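Local coordinates for protein purine nucleosidase, (IunH-1) (Sulfolobus solfataricus, PDB 3T8J) that belongs to the nucleosidase family, forms a four-chain assembly and binds a sodium ion within the chain, at residues A150-G155 and P186-I191. Numbering follows the deposited sequence.
Sequences AVFGIG and PWDVII
Residues 150-155 curl round the carboxylate of Asp-188, which projects from the short helix 187-190. Ala-150 to Gly-153 form a type I beta turn, closed by a weak bond from Gly-153 N to Ala-150 O. The backbones are nearest at Ala-150 and Pro-186, with CA atoms 5.3 Å apart. Pro-186 is the N-cap of the helix, and its carbonyl accepts from both Val-189 N and Ile-190 N.

Three backbone N-H groups grip the buried Asp-188. Val-151 N gives a bond of 2.9 Å to the syn lone pair of Asp-188 OD1. Phe-152 N bonds to Asp-188 OD2 at 2.7 Å on the syn side, 31° out of the carboxylate plane. Ile-154 N bonds to Asp-188 OD2 at 3.2 Å on the anti side, 23° out of that plane. These two come from opposite faces, which should hold the carboxylate against rotation. Asp-188 CG sits between its backbone N and carbonyl carbon (chi1 51°), which turns the carboxylate into the loop. The three N-H dipoles probably stabilise its negative charge.

Val-151 CG1 meets Pro-186 CG at 3.8 Å. Ile-154 CB rests on Asp-188 CB at 3.7 Å, and the CG2 branch of Ile-154 touches Ile-191 CD1. Ile-154 O lies at the edge of the indole, in its plane, 3.3 Å from Trp-187 CD1. This buried oxygen has no hydrogen-bond partner. Ile-191 CG2 lies over one face of the same ring, toward its rim.

A helix aspartate thus takes up N-H groups of a turn, joining the segments at the C-terminal ends of adjacent parallel strands 141-147 and 182-185. Val-151 and Pro-186 pack on strand 289-295, through Tyr-293 and Ile-291. Trp-187 reaches Pro-237 of helix 237-246, while Phe-152 packs on Phe-152 of the second subunit.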
# COMPACT_ATOMS: atom_id res chain seq x y z
N ALA A 150 -1.69 16.94 11.20
CA ALA A 150 -0.38 17.59 11.19
C ALA A 150 -0.13 18.01 9.74
O ALA A 150 0.15 17.20 8.86
CB ALA A 150 0.71 16.66 11.73
N VAL A 151 -0.30 19.30 9.50
CA VAL A 151 -0.32 19.81 8.12
C VAL A 151 1.05 20.15 7.61
O VAL A 151 1.21 20.52 6.43
CB VAL A 151 -1.31 20.97 7.97
CG1 VAL A 151 -2.73 20.48 8.34
CG2 VAL A 151 -0.90 22.15 8.84
N PHE A 152 2.07 20.06 8.47
CA PHE A 152 3.47 20.13 8.04
C PHE A 152 4.19 18.81 8.37
O PHE A 152 5.41 18.73 8.39
CB PHE A 152 4.15 21.31 8.73
CG PHE A 152 3.53 22.63 8.42
CD1 PHE A 152 3.71 23.21 7.17
CD2 PHE A 152 2.78 23.32 9.37
CE1 PHE A 152 3.12 24.44 6.88
CE2 PHE A 152 2.20 24.54 9.08
CZ PHE A 152 2.37 25.09 7.85
N GLY A 153 3.41 17.76 8.60
CA GLY A 153 3.98 16.46 8.95
C GLY A 153 4.80 16.43 10.23
O GLY A 153 5.71 15.62 10.33
N ILE A 154 4.51 17.32 11.19
CA ILE A 154 5.18 17.33 12.50
C ILE A 154 4.16 16.71 13.46
O ILE A 154 3.30 17.40 14.02
CB ILE A 154 5.60 18.74 12.97
CG1 ILE A 154 6.56 19.39 11.97
CG2 ILE A 154 6.20 18.65 14.38
CD1 ILE A 154 7.76 18.58 11.61
N GLY A 155 4.25 15.39 13.60
CA GLY A 155 3.26 14.62 14.34
C GLY A 155 3.65 14.43 15.81
O GLY A 155 4.74 14.79 16.23
N PRO A 186 -4.85 21.94 13.50
CA PRO A 186 -3.79 20.91 13.52
C PRO A 186 -2.86 20.96 14.73
O PRO A 186 -2.60 22.04 15.27
CB PRO A 186 -2.99 21.19 12.23
CG PRO A 186 -3.74 22.23 11.50
CD PRO A 186 -4.58 22.95 12.45
N TRP A 187 -2.32 19.80 15.09
CA TRP A 187 -1.31 19.70 16.13
C TRP A 187 -0.11 20.60 15.88
O TRP A 187 0.39 21.25 16.82
CB TRP A 187 -0.82 18.25 16.20
CG TRP A 187 0.33 18.05 17.18
CD1 TRP A 187 1.66 17.88 16.87
CD2 TRP A 187 0.23 18.01 18.59
NE1 TRP A 187 2.40 17.74 18.03
CE2 TRP A 187 1.54 17.81 19.10
CE3 TRP A 187 -0.84 18.11 19.49
CZ2 TRP A 187 1.81 17.71 20.48
CZ3 TRP A 187 -0.56 18.01 20.86
CH2 TRP A 187 0.74 17.81 21.32
N ASP A 188 0.39 20.62 14.64
CA ASP A 188 1.62 21.36 14.35
C ASP A 188 1.42 22.86 14.13
O ASP A 188 2.37 23.58 13.80
CB ASP A 188 2.47 20.68 13.27
CG ASP A 188 1.71 20.32 12.02
OD1 ASP A 188 0.52 20.71 11.85
OD2 ASP A 188 2.36 19.63 11.16
N VAL A 189 0.18 23.31 14.38
CA VAL A 189 -0.13 24.71 14.57
C VAL A 189 -0.20 25.02 16.09
O VAL A 189 0.45 25.95 16.57
CB VAL A 189 -1.44 25.08 13.84
CG1 VAL A 189 -1.97 26.46 14.29
CG2 VAL A 189 -1.23 25.01 12.33
N ILE A 190 -0.96 24.23 16.83
CA ILE A 190 -1.17 24.55 18.25
C ILE A 190 0.12 24.46 19.08
O ILE A 190 0.23 25.19 20.07
CB ILE A 190 -2.33 23.74 18.91
CG1 ILE A 190 -1.99 22.27 19.01
CG2 ILE A 190 -3.64 23.96 18.18
CD1 ILE A 190 -1.34 21.92 20.38
N ILE A 191 1.11 23.65 18.66
CA ILE A 191 2.37 23.55 19.41
C ILE A 191 3.21 24.83 19.36
O ILE A 191 4.16 24.97 20.12
CB ILE A 191 3.27 22.33 19.01
CG1 ILE A 191 3.69 22.40 17.54
CG2 ILE A 191 2.56 21.02 19.36
CD1 ILE A 191 4.56 21.21 17.08